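Local coordinates for protein GTN Reductase (Agrobacterium tumefaciens, PDB 4JIQ) that probably reduces nitroglycerin and activated double bonds with a bound FMN, as a flavin oxidoreductase of the Old Yellow Enzyme family, at residues I185-K190 and N238-A243. Sequence-based numbering, arbitrary orientation.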
ATOM      1  N   ILE A 185       0.092 -10.665  -3.604  1.00 16.56           N
ATOM      2  CA  ILE A 185       1.514 -10.790  -3.917  1.00 20.63           C
ATOM      3  C   ILE A 185       2.296 -11.424  -2.764  1.00 15.11           C
ATOM      4  O   ILE A 185       3.153 -12.281  -2.985  1.00 16.90           O
ATOM      5  CB  ILE A 185       2.137  -9.432  -4.300  1.00 25.02           C
ATOM      6  CG1 ILE A 185       1.390  -8.827  -5.491  1.00 16.80           C
ATOM      7  CG2 ILE A 185       3.615  -9.589  -4.624  1.00 12.56           C
ATOM      8  CD1 ILE A 185       1.868  -7.452  -5.884  1.00 28.17           C
ATOM      9  N   GLU A 186       1.986 -11.014  -1.537  1.00 11.92           N
ATOM     10  CA  GLU A 186       2.612 -11.610  -0.359  1.00 12.45           C
ATOM     11  C   GLU A 186       2.293 -13.093  -0.250  1.00 16.13           C
ATOM     12  O   GLU A 186       3.114 -13.882   0.218  1.00 14.03           O
ATOM     13  CB  GLU A 186       2.168 -10.896   0.916  1.00 13.74           C
ATOM     14  CG  GLU A 186       2.947  -9.637   1.224  1.00 26.63           C
ATOM     15  CD  GLU A 186       3.561  -9.652   2.612  1.00 35.80           C
ATOM     16  OE1 GLU A 186       4.628  -9.026   2.794  1.00 34.26           O
ATOM     17  OE2 GLU A 186       2.980 -10.284   3.522  1.00 17.34           O
ATOM     18  N   GLN A 187       1.095 -13.465  -0.689  1.00 16.62           N
ATOM     19  CA  GLN A 187       0.656 -14.853  -0.635  1.00 18.09           C
ATOM     20  C   GLN A 187       1.507 -15.747  -1.535  1.00 16.41           C
ATOM     21  O   GLN A 187       1.723 -16.918  -1.226  1.00 25.06           O
ATOM     22  CB  GLN A 187      -0.827 -14.963  -0.996  1.00 17.17           C
ATOM     23  CG  GLN A 187      -1.755 -14.379   0.060  1.00 13.95           C
ATOM     24  CD  GLN A 187      -3.150 -14.125  -0.467  1.00 14.10           C
ATOM     25  OE1 GLN A 187      -3.608 -14.795  -1.391  1.00 18.05           O
ATOM     26  NE2 GLN A 187      -3.835 -13.145   0.113  1.00  9.79           N
ATOM     27  N   PHE A 188       1.989 -15.184  -2.641  1.00 20.45           N
ATOM     28  CA  PHE A 188       2.908 -15.889  -3.530  1.00 15.78           C
ATOM     29  C   PHE A 188       4.310 -15.942  -2.940  1.00 15.89           C
ATOM     30  O   PHE A 188       5.003 -16.953  -3.052  1.00 22.41           O
ATOM     31  CB  PHE A 188       2.962 -15.216  -4.906  1.00 11.20           C
ATOM     32  CG  PHE A 188       1.921 -15.713  -5.868  1.00 11.90           C
ATOM     33  CD1 PHE A 188       2.132 -16.874  -6.592  1.00 12.59           C
ATOM     34  CD2 PHE A 188       0.737 -15.020  -6.052  1.00 12.95           C
ATOM     35  CE1 PHE A 188       1.178 -17.338  -7.478  1.00 15.22           C
ATOM     36  CE2 PHE A 188      -0.223 -15.481  -6.934  1.00 14.75           C
ATOM     37  CZ  PHE A 188      -0.001 -16.640  -7.648  1.00 14.56           C
ATOM     38  N   LEU A 189       4.719 -14.845  -2.311  1.00 19.52           N
ATOM     39  CA  LEU A 189       6.077 -14.705  -1.792  1.00 15.94           C
ATOM     40  C   LEU A 189       6.383 -15.641  -0.631  1.00 19.94           C
ATOM     41  O   LEU A 189       7.411 -16.315  -0.626  1.00 12.97           O
ATOM     42  CB  LEU A 189       6.340 -13.263  -1.351  1.00 18.67           C
ATOM     43  CG  LEU A 189       6.944 -12.301  -2.372  1.00 19.81           C
ATOM     44  CD1 LEU A 189       7.347 -11.007  -1.685  1.00 24.34           C
ATOM     45  CD2 LEU A 189       8.139 -12.938  -3.061  1.00 28.14           C
ATOM     46  N   LYS A 190       5.493 -15.674   0.357  1.00 24.63           N
ATOM     47  CA  LYS A 190       5.765 -16.394   1.600  1.00 23.04           C
ATOM     48  C   LYS A 190       5.437 -17.885   1.515  1.00 20.94           C
ATOM     49  O   LYS A 190       4.520 -18.297   0.803  1.00 23.16           O
ATOM     50  CB  LYS A 190       5.021 -15.742   2.767  1.00 19.43           C
ATOM     51  CG  LYS A 190       5.000 -14.222   2.699  1.00 18.93           C
ATOM     52  CD  LYS A 190       5.760 -13.580   3.842  1.00 23.92           C
ATOM     53  CE  LYS A 190       5.595 -12.073   3.816  1.00 27.78           C
ATOM     54  NZ  LYS A 190       6.164 -11.408   5.017  1.00 37.69           N
ATOM     55  N   ASN A 238      -2.778 -10.840   8.560  1.00 20.10           N
ATOM     56  CA  ASN A 238      -3.636 -11.743   7.798  1.00 23.77           C
ATOM     57  C   ASN A 238      -3.115 -13.175   7.668  1.00 35.40           C
ATOM     58  O   ASN A 238      -3.068 -13.730   6.566  1.00 26.14           O
ATOM     59  CB  ASN A 238      -3.952 -11.157   6.419  1.00 27.09           C
ATOM     60  CG  ASN A 238      -4.793  -9.899   6.500  1.00 24.41           C
ATOM     61  OD1 ASN A 238      -5.822  -9.866   7.172  1.00 19.88           O
ATOM     62  ND2 ASN A 238      -4.352  -8.852   5.816  1.00 24.42           N
ATOM     63  N   ASP A 239      -2.718 -13.752   8.801  1.00 28.62           N
ATOM     64  CA  ASP A 239      -2.437 -15.186   8.917  1.00 19.92           C
ATOM     65  C   ASP A 239      -1.238 -15.674   8.099  1.00 21.54           C
ATOM     66  O   ASP A 239      -1.089 -16.877   7.871  1.00 24.16           O
ATOM     67  CB  ASP A 239      -3.684 -16.000   8.555  1.00 29.58           C
ATOM     68  CG  ASP A 239      -3.799 -17.278   9.356  1.00 33.75           C
ATOM     69  OD1 ASP A 239      -3.285 -17.312  10.493  1.00 45.43           O
ATOM     70  OD2 ASP A 239      -4.409 -18.245   8.853  1.00 35.34           O
ATOM     71  N   ILE A 240      -0.385 -14.747   7.675  1.00 28.97           N
ATOM     72  CA  ILE A 240       0.775 -15.088   6.853  1.00 29.63           C
ATOM     73  C   ILE A 240       2.023 -15.376   7.691  1.00 27.99           C
ATOM     74  O   ILE A 240       2.266 -14.717   8.703  1.00 25.10           O
ATOM     75  CB  ILE A 240       1.061 -13.983   5.799  1.00 27.14           C
ATOM     76  CG1 ILE A 240       0.199 -14.217   4.554  1.00 30.98           C
ATOM     77  CG2 ILE A 240       2.540 -13.915   5.442  1.00 27.67           C
ATOM     78  CD1 ILE A 240       0.848 -13.772   3.235  1.00 20.14           C
ATOM     79  N   PHE A 241       2.801 -16.373   7.270  1.00 25.67           N
ATOM     80  CA  PHE A 241       4.075 -16.689   7.913  1.00 29.52           C
ATOM     81  C   PHE A 241       5.193 -16.969   6.903  1.00 19.99           C
ATOM     82  O   PHE A 241       4.968 -17.607   5.873  1.00 20.02           O
ATOM     83  CB  PHE A 241       3.912 -17.883   8.859  1.00 24.22           C
ATOM     84  CG  PHE A 241       5.211 -18.396   9.422  1.00 19.73           C
ATOM     85  CD1 PHE A 241       5.813 -17.767  10.499  1.00 16.33           C
ATOM     86  CD2 PHE A 241       5.822 -19.518   8.881  1.00 21.60           C
ATOM     87  CE1 PHE A 241       7.005 -18.241  11.024  1.00 23.22           C
ATOM     88  CE2 PHE A 241       7.014 -19.998   9.400  1.00 20.21           C
ATOM     89  CZ  PHE A 241       7.606 -19.359  10.475  1.00 26.44           C
ATOM     90  N   GLU A 242       6.398 -16.493   7.209  1.00 22.20           N
ATOM     91  CA  GLU A 242       7.575 -16.785   6.394  1.00 23.44           C
ATOM     92  C   GLU A 242       8.733 -17.274   7.253  1.00 24.53           C
ATOM     93  O   GLU A 242       9.168 -16.586   8.175  1.00 26.63           O
ATOM     94  CB  GLU A 242       8.009 -15.554   5.597  1.00 30.11           C
ATOM     95  CG  GLU A 242       9.350 -15.701   4.894  1.00 21.64           C
ATOM     96  CD  GLU A 242       9.398 -16.899   3.966  1.00 36.78           C
ATOM     97  OE1 GLU A 242      10.437 -17.593   3.946  1.00 27.03           O
ATOM     98  OE2 GLU A 242       8.400 -17.145   3.253  1.00 32.72           O
ATOM     99  N   ALA A 243       9.233 -18.463   6.936  1.00 23.77           N
ATOM    100  CA  ALA A 243      10.332 -19.067   7.682  1.00 32.64           C
ATOM    101  C   ALA A 243      11.623 -18.249   7.598  1.00 36.89           C
ATOM    102  O   ALA A 243      12.187 -17.862   8.623  1.00 22.10           O
ATOM    103  CB  ALA A 243      10.574 -20.491   7.199  1.00 32.98           C
TER
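Lys190 and Ile240 meet at about a right angle, the aliphatic part of the lysine lying across the CG2 methyl of the isoleucine: CD of Lys190 is 3.6 Å from CG2 of Ile240. The same CD packs against CB of Glu242 at 3.5 Å, which sets the lysine chain over two residues of the extended part, 240-242. A bend at chi2 (-115°) turns that chain, and its ammonium end donates to the carbonyl of Pro233 and makes a long salt bridge back to Glu186, with NZ of Lys190 3.6 Å from OE1 of Glu186. The other branch of Ile240 reaches the last helical turn, where CD1 of Ile240 lies 3.8 Å from O of Glu186. The chi1 of Glu242 (171°) points CG away from the backbone N, and the bend at chi2 then brings OE2 to 3.2 Å from CA of Lys190, beside the C-terminal end of helix 184-189. There OE2 accepts from the amide of Ser191 and makes a salt bridge with NH1 of Arg207, which also hydrogen-bonds O of Leu189. The contact thus joins the helix after barrel strand 174-178 to the loop after strand 227-231 in this TIM barrel. Its chemistry is mainly van der Waals packing of methyl and methylene groups, with a carboxylate and carbonyl oxygens set against CH groups; Lys190 and Glu242 each have their own polar partners, so the segments do not depend on a direct ion pair.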